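Local coordinates for putative methyltransferase protein (PDB 5BP9), which probably transfers a methyl group from S-adenosylmethionine to an acceptor, and binds the by-product S-adenosylhomocysteine, at residues I246-L251 with Y273-L277; A97-A101 with A118-K124. All coordinates share one frame; numbering follows the deposited sequence.

Contact 1. Residues I246-L251 with Y273-L277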
ATOM      1  N   ILE A 246       4.581  -5.778  -8.994  1.00 13.05           N
ATOM      2  CA  ILE A 246       5.661  -6.749  -9.085  1.00 13.19           C
ATOM      3  C   ILE A 246       5.066  -8.152  -9.135  1.00 14.44           C
ATOM      4  O   ILE A 246       4.193  -8.522  -8.329  1.00 14.15           O
ATOM      5  CB  ILE A 246       6.678  -6.558  -7.935  1.00 13.47           C
ATOM      6  CG1 ILE A 246       7.926  -7.423  -8.137  1.00 14.00           C
ATOM      7  CG2 ILE A 246       6.038  -6.829  -6.569  1.00 14.81           C
ATOM      8  CD1 ILE A 246       9.055  -7.077  -7.198  1.00 15.04           C
ATOM      9  N   ASP A 247       5.517  -8.923 -10.117  1.00 13.47           N
ATOM     10  CA  ASP A 247       5.120 -10.348 -10.202  1.00 13.13           C
ATOM     11  C   ASP A 247       5.807 -11.169  -9.123  1.00 13.40           C
ATOM     12  O   ASP A 247       6.869 -10.767  -8.608  1.00 12.83           O
ATOM     13  CB  ASP A 247       5.426 -10.894 -11.612  1.00 14.61           C
ATOM     14  CG  ASP A 247       6.892 -11.058 -11.859  1.00 14.60           C
ATOM     15  OD1 ASP A 247       7.530 -10.106 -12.308  1.00 15.53           O
ATOM     16  OD2 ASP A 247       7.438 -12.131 -11.536  1.00 15.90           O
ATOM     17  N   PHE A 248       5.215 -12.321  -8.781  1.00 14.56           N
ATOM     18  CA  PHE A 248       5.728 -13.100  -7.649  1.00 14.77           C
ATOM     19  C   PHE A 248       7.186 -13.563  -7.839  1.00 14.94           C
ATOM     20  O   PHE A 248       7.975 -13.543  -6.879  1.00 14.61           O
ATOM     21  CB  PHE A 248       4.844 -14.325  -7.325  1.00 15.58           C
ATOM     22  CG  PHE A 248       5.381 -15.131  -6.166  1.00 15.70           C
ATOM     23  CD1 PHE A 248       5.191 -14.694  -4.861  1.00 16.14           C
ATOM     24  CD2 PHE A 248       6.174 -16.248  -6.375  1.00 17.59           C
ATOM     25  CE1 PHE A 248       5.716 -15.393  -3.794  1.00 17.30           C
ATOM     26  CE2 PHE A 248       6.711 -16.942  -5.316  1.00 19.13           C
ATOM     27  CZ  PHE A 248       6.488 -16.518  -4.027  1.00 20.16           C
ATOM     28  N   GLN A 249       7.563 -13.981  -9.050  1.00 14.39           N
ATOM     29  CA  GLN A 249       8.930 -14.475  -9.239  1.00 14.79           C
ATOM     30  C   GLN A 249       9.943 -13.352  -9.055  1.00 14.12           C
ATOM     31  O   GLN A 249      11.020 -13.549  -8.462  1.00 15.83           O
ATOM     32  CB  GLN A 249       9.152 -15.162 -10.588  1.00 15.46           C
ATOM     33  CG  GLN A 249       8.406 -16.475 -10.727  1.00 22.17           C
ATOM     34  CD  GLN A 249       6.910 -16.266 -10.871  1.00 24.86           C
ATOM     35  OE1 GLN A 249       6.475 -15.435 -11.665  1.00 27.35           O
ATOM     36  NE2 GLN A 249       6.121 -16.972 -10.077  1.00 35.49           N
ATOM     37  N   THR A 250       9.600 -12.159  -9.564  1.00 14.21           N
ATOM     38  CA  THR A 250      10.491 -11.018  -9.379  1.00 13.95           C
ATOM     39  C   THR A 250      10.593 -10.670  -7.876  1.00 13.86           C
ATOM     40  O   THR A 250      11.680 -10.405  -7.364  1.00 13.70           O
ATOM     41  CB  THR A 250      10.058  -9.814 -10.249  1.00 13.49           C
ATOM     42  OG1 THR A 250      10.062 -10.215 -11.622  1.00 15.59           O
ATOM     43  CG2 THR A 250      11.021  -8.612 -10.084  1.00 16.24           C
ATOM     44  N   LEU A 251       9.456 -10.680  -7.188  1.00 12.87           N
ATOM     45  CA  LEU A 251       9.437 -10.400  -5.752  1.00 13.78           C
ATOM     46  C   LEU A 251      10.299 -11.404  -4.984  1.00 14.29           C
ATOM     47  O   LEU A 251      11.104 -11.018  -4.133  1.00 14.09           O
ATOM     48  CB  LEU A 251       8.016 -10.402  -5.209  1.00 14.41           C
ATOM     49  CG  LEU A 251       7.846 -10.215  -3.704  1.00 13.57           C
ATOM     50  CD1 LEU A 251       8.316  -8.833  -3.268  1.00 15.32           C
ATOM     51  CD2 LEU A 251       6.400 -10.375  -3.318  1.00 15.41           C
ATOM     52  N   TYR A 273      -1.970 -11.572  -6.539  1.00 15.37           N
ATOM     53  CA  TYR A 273      -1.586 -12.549  -5.540  1.00 15.29           C
ATOM     54  C   TYR A 273      -1.279 -11.902  -4.203  1.00 14.65           C
ATOM     55  O   TYR A 273      -0.993 -10.688  -4.138  1.00 15.31           O
ATOM     56  CB  TYR A 273      -0.382 -13.368  -6.007  1.00 16.28           C
ATOM     57  CG  TYR A 273       0.874 -12.542  -6.075  1.00 16.07           C
ATOM     58  CD1 TYR A 273       1.166 -11.829  -7.207  1.00 15.31           C
ATOM     59  CD2 TYR A 273       1.733 -12.454  -4.985  1.00 14.82           C
ATOM     60  CE1 TYR A 273       2.272 -11.003  -7.293  1.00 14.84           C
ATOM     61  CE2 TYR A 273       2.869 -11.639  -5.040  1.00 15.27           C
ATOM     62  CZ  TYR A 273       3.138 -10.927  -6.194  1.00 16.10           C
ATOM     63  OH  TYR A 273       4.234 -10.127  -6.207  1.00 16.33           O
ATOM     64  N   LEU A 274      -1.337 -12.738  -3.165  1.00 15.84           N
ATOM     65  CA  LEU A 274      -0.923 -12.380  -1.812  1.00 13.65           C
ATOM     66  C   LEU A 274       0.292 -13.198  -1.483  1.00 14.82           C
ATOM     67  O   LEU A 274       0.265 -14.432  -1.641  1.00 15.82           O
ATOM     68  CB  LEU A 274      -2.035 -12.627  -0.807  1.00 14.20           C
ATOM     69  CG  LEU A 274      -1.714 -12.327   0.675  1.00 15.46           C
ATOM     70  CD1 LEU A 274      -1.554 -10.833   0.930  1.00 17.12           C
ATOM     71  CD2 LEU A 274      -2.751 -12.946   1.591  1.00 17.82           C
ATOM     72  N   ALA A 275       1.361 -12.513  -1.044  1.00 15.76           N
ATOM     73  CA  ALA A 275       2.588 -13.161  -0.627  1.00 15.28           C
ATOM     74  C   ALA A 275       2.902 -12.867   0.832  1.00 13.65           C
ATOM     75  O   ALA A 275       2.468 -11.853   1.392  1.00 14.94           O
ATOM     76  CB  ALA A 275       3.759 -12.703  -1.485  1.00 16.58           C
ATOM     77  N   ARG A 276       3.665 -13.776   1.429  1.00 14.60           N
ATOM     78  CA  ARG A 276       4.202 -13.621   2.790  1.00 13.15           C
ATOM     79  C   ARG A 276       5.711 -13.570   2.701  1.00 15.11           C
ATOM     80  O   ARG A 276       6.329 -14.459   2.102  1.00 17.94           O
ATOM     81  CB  ARG A 276       3.778 -14.802   3.689  1.00 16.26           C
ATOM     82  CG  ARG A 276       4.295 -14.685   5.117  1.00 17.12           C
ATOM     83  CD  ARG A 276       3.544 -15.602   6.076  1.00 23.97           C
ATOM     84  NE  ARG A 276       3.653 -17.001   5.680  1.00 22.28           N
ATOM     85  CZ  ARG A 276       2.828 -17.973   6.067  1.00 25.41           C
ATOM     86  NH1 ARG A 276       3.030 -19.228   5.637  1.00 25.60           N
ATOM     87  NH2 ARG A 276       1.804 -17.704   6.869  1.00 26.99           N
ATOM     88  N   LEU A 277       6.294 -12.525   3.278  1.00 15.04           N
ATOM     89  CA  LEU A 277       7.736 -12.329   3.310  1.00 14.34           C
ATOM     90  C   LEU A 277       8.207 -12.451   4.772  1.00 15.03           C
ATOM     91  O   LEU A 277       7.620 -11.876   5.681  1.00 15.82           O
ATOM     92  CB  LEU A 277       8.124 -10.953   2.738  1.00 14.18           C
ATOM     93  CG  LEU A 277       7.545 -10.608   1.351  1.00 19.35           C
ATOM     94  CD1 LEU A 277       7.695  -9.119   1.012  1.00 18.83           C
ATOM     95  CD2 LEU A 277       8.183 -11.436   0.262  1.00 28.72           C
TER

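Contact 2. Residues A97-A101 with A118-K124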
ATOM      1  N   ALA A  97      -5.533 -11.678   4.018  1.00 14.71           N
ATOM      2  CA  ALA A  97      -4.478 -11.078   4.820  1.00 14.43           C
ATOM      3  C   ALA A  97      -4.917 -10.626   6.215  1.00 13.90           C
ATOM      4  O   ALA A  97      -4.219 -10.900   7.177  1.00 15.93           O
ATOM      5  CB  ALA A  97      -3.841  -9.923   4.049  1.00 15.80           C
ATOM      6  N   LEU A  98      -6.055  -9.939   6.331  1.00 14.55           N
ATOM      7  CA  LEU A  98      -6.541  -9.500   7.630  1.00 16.21           C
ATOM      8  C   LEU A  98      -6.792 -10.646   8.589  1.00 16.36           C
ATOM      9  O   LEU A  98      -6.427 -10.560   9.753  1.00 19.97           O
ATOM     10  CB  LEU A  98      -7.806  -8.628   7.514  1.00 17.08           C
ATOM     11  CG  LEU A  98      -7.697  -7.337   6.706  1.00 20.83           C
ATOM     12  CD1 LEU A  98      -8.934  -6.490   6.946  1.00 29.03           C
ATOM     13  CD2 LEU A  98      -6.428  -6.539   6.991  1.00 22.57           C
ATOM     14  N   ALA A  99      -7.368 -11.738   8.083  1.00 16.14           N
ATOM     15  CA  ALA A  99      -7.627 -12.914   8.910  1.00 17.45           C
ATOM     16  C   ALA A  99      -6.353 -13.574   9.445  1.00 18.08           C
ATOM     17  O   ALA A  99      -6.362 -14.160  10.550  1.00 23.09           O
ATOM     18  CB  ALA A  99      -8.474 -13.901   8.125  1.00 22.23           C
HETATM   19  N   MSE A 100      -5.265 -13.460   8.679  1.00 15.65           N
HETATM   20  CA  MSE A 100      -3.964 -14.034   9.026  1.00 18.51           C
HETATM   21  C   MSE A 100      -3.125 -13.154   9.928  1.00 18.52           C
HETATM   22  O   MSE A 100      -2.168 -13.629  10.518  1.00 20.47           O
HETATM   23  CB  MSE A 100      -3.117 -14.243   7.756  1.00 20.86           C
HETATM   24  CG  MSE A 100      -3.604 -15.420   6.973  1.00 24.45           C
HETATM   25 SE   MSE A 100      -2.652 -15.296   5.262  1.00 24.86          SE
HETATM   26  CE  MSE A 100      -0.926 -15.832   5.983  1.00 19.91           C
ATOM     27  N   ALA A 101      -3.478 -11.871  10.027  1.00 16.35           N
ATOM     28  CA  ALA A 101      -2.697 -10.904  10.749  1.00 16.92           C
ATOM     29  C   ALA A 101      -2.807 -11.151  12.241  1.00 16.71           C
ATOM     30  O   ALA A 101      -3.914 -11.236  12.779  1.00 18.69           O
ATOM     31  CB  ALA A 101      -3.161  -9.500  10.417  1.00 17.12           C
ATOM     32  N   ALA A 118     -11.205  -2.598  10.669  1.00 19.84           N
ATOM     33  CA  ALA A 118     -11.576  -4.013  10.662  1.00 17.66           C
ATOM     34  C   ALA A 118     -10.760  -4.796  11.664  1.00 20.65           C
ATOM     35  O   ALA A 118     -11.295  -5.626  12.404  1.00 23.54           O
ATOM     36  CB  ALA A 118     -11.441  -4.605   9.277  1.00 21.26           C
ATOM     37  N   LEU A 119      -9.460  -4.523  11.716  1.00 17.85           N
ATOM     38  CA  LEU A 119      -8.603  -5.211  12.663  1.00 17.36           C
ATOM     39  C   LEU A 119      -8.973  -4.884  14.116  1.00 20.16           C
ATOM     40  O   LEU A 119      -9.018  -5.784  14.956  1.00 19.75           O
ATOM     41  CB  LEU A 119      -7.150  -4.885  12.413  1.00 16.82           C
ATOM     42  CG  LEU A 119      -6.583  -5.373  11.081  1.00 16.40           C
ATOM     43  CD1 LEU A 119      -5.311  -4.606  10.748  1.00 19.38           C
ATOM     44  CD2 LEU A 119      -6.338  -6.874  11.121  1.00 17.22           C
ATOM     45  N   GLN A 120      -9.256  -3.616  14.396  1.00 19.02           N
ATOM     46  CA  GLN A 120      -9.644  -3.183  15.747  1.00 23.26           C
ATOM     47  C   GLN A 120     -10.860  -3.913  16.202  1.00 32.65           C
ATOM     48  O   GLN A 120     -10.948  -4.372  17.346  1.00 31.31           O
ATOM     49  CB  GLN A 120      -9.923  -1.693  15.789  1.00 23.15           C
ATOM     50  CG  GLN A 120      -8.647  -0.892  15.698  1.00 22.15           C
ATOM     51  CD  GLN A 120      -8.801   0.628  15.840  1.00 20.67           C
ATOM     52  OE1 GLN A 120      -7.798   1.320  15.866  1.00 23.31           O
ATOM     53  NE2 GLN A 120     -10.027   1.147  15.965  1.00 23.19           N
ATOM     54  N   GLU A 121     -11.788  -4.071  15.279  1.00 37.65           N
ATOM     55  CA  GLU A 121     -13.025  -4.785  15.592  1.00 32.19           C
ATOM     56  C   GLU A 121     -12.855  -6.265  15.909  1.00 26.96           C
ATOM     57  O   GLU A 121     -13.670  -6.824  16.681  1.00 30.22           O
ATOM     58  CB  GLU A 121     -14.064  -4.498  14.504  1.00 32.46           C
ATOM     59  CG  GLU A 121     -14.797  -3.185  14.798  1.00 62.45           C
ATOM     60  CD  GLU A 121     -14.832  -2.200  13.638  1.00 40.60           C
ATOM     61  OE1 GLU A 121     -15.379  -2.576  12.574  1.00 56.18           O
ATOM     62  OE2 GLU A 121     -14.328  -1.043  13.800  1.00 48.37           O
ATOM     63  N   SER A 122     -11.814  -6.891  15.376  1.00 25.22           N
ATOM     64  CA  SER A 122     -11.408  -8.243  15.755  1.00 28.29           C
ATOM     65  C   SER A 122     -10.739  -8.272  17.121  1.00 38.32           C
ATOM     66  O   SER A 122     -10.393  -9.350  17.588  1.00 38.09           O
ATOM     67  CB  SER A 122     -10.391  -8.793  14.747  1.00 36.42           C
ATOM     68  OG  SER A 122     -10.965  -8.932  13.476  1.00 43.07           O
ATOM     69  N   GLY A 123     -10.503  -7.098  17.713  1.00 28.47           N
ATOM     70  CA  GLY A 123      -9.760  -6.962  18.961  1.00 28.10           C
ATOM     71  C   GLY A 123      -8.250  -6.964  18.781  1.00 23.25           C
ATOM     72  O   GLY A 123      -7.511  -7.144  19.745  1.00 23.89           O
ATOM     73  N   LYS A 124      -7.777  -6.762  17.542  1.00 21.63           N
ATOM     74  CA  LYS A 124      -6.348  -6.822  17.252  1.00 19.80           C
ATOM     75  C   LYS A 124      -5.672  -5.473  17.507  1.00 18.86           C
ATOM     76  O   LYS A 124      -6.315  -4.418  17.453  1.00 20.44           O
ATOM     77  CB  LYS A 124      -6.100  -7.314  15.812  1.00 18.43           C
ATOM     78  CG  LYS A 124      -6.528  -8.770  15.577  1.00 19.53           C
ATOM     79  CD  LYS A 124      -6.329  -9.232  14.142  1.00 18.23           C
ATOM     80  CE  LYS A 124      -6.867 -10.632  13.930  1.00 18.95           C
ATOM     81  NZ  LYS A 124      -6.783 -11.096  12.513  1.00 20.90           N
TER
HETATM   82  O   HOH W   1      -8.360 -13.347  12.448  1.00 32.27           O

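Contact 1. Residues I246-L251 with Y273-L277
Tyr273 reaches from strand 272-279 to the start of helix 248-257. Its CG sits between the backbone N and the carbonyl carbon (chi1 69°), and this turns the ring toward the helix. The hydroxyl OH donates to Ile246 O at 2.7 Å. It comes in from above the carbonyl plane, with a C=O...donor angle of 133°. Phe248 CB lies over the middle of the tyrosine ring, a CH-pi contact 4.0 Å from the centroid. The Phe248 ring turns its edge to the same ring in an offset edge-to-face pair, with the planes at 89°. Ala275 CB meets the edge of Phe248 at CE1, 4.0 Å away. It also touches Leu251 CD2. Leu277 CD2 lies 4.1 Å from Leu251 CD2. Asp247 is the N-cap: its OD2 accepts from Thr250 N at 2.9 Å, and its OD1 takes the hydroxyl OG1 of Thr250. Strand 260-267 adds Met264 beside both aromatic rings. The contact is thus a buried apolar layer between helix 248-257 and the antiparallel end of the mixed sheet in the Rossmann-like methyltransferase fold. Its one hydrogen bond across gives the enclosed tyrosine hydroxyl an acceptor and ties the ring to the residue just before the N-cap.

Contact 2. Residues A97-A101 with A118-K124
Lys124 meets the flat peptide carbonyl of Ala101. NZ lies in the plane of that carbonyl, 2.9 Å from Ala101 O, with a C=O...donor angle of 148°. The same NZ makes a weak bond to Leu98 O. It also donates to a water at 2.7 Å, and that water donates to Ala99 O. The lysine chain is extended beyond CG, which carries NZ across to the end of helix 92-100. A positive charge at this C-terminal end probably suits the helix dipole. The turn before Lys124 is a Schellman motif. Gly123 has positive phi, Lys124 N bonds to Leu119 O, and Gly123 N bonds to Gln120 O at 2.8 Å. Helix 114-121 is the helix of the beta-alpha-beta crossover between the parallel strands 104-108 and 125-130, an element of the Rossmann-like methyltransferase fold. Alongside the lysine bonds, the two helices meet through small and branched apolar groups. Leu98 CD1 rests on Ala118 CB at 3.9 Å. Its other branch, CD2, meets Leu119 CD2 at 4.1 Å, the two side chains crossing at about a right angle. Leu119 CD2 also touches Ala101 CB at 4.2 Å. Leu165 of strand 161-166 packs against both leucines.

In the fold
The two contacts lie in series along the chain, with centres 22 Å apart. Strand 272-279 joins them. Its residues Tyr273 and Ala275 face helix 248-257 in contact 1, while the alternate residues Leu274 and Arg276 face helix 92-100 of contact 2. Leu274 CD2 comes 3.9 Å from Ala97 N, and Arg276 NH2 lies 3.4 Å from CE of the selenomethionine Met100. Helix 248-257 and helix 92-100 thus lie on opposite faces of the mixed sheet, and contact 2 joins the second of them to helix 114-121. The Leu98 side chain is about 9 Å from the bound S-adenosylhomocysteine. In contact 1, the Leu277 side chain is about 10 Å from that of Leu152, which binds this ligand.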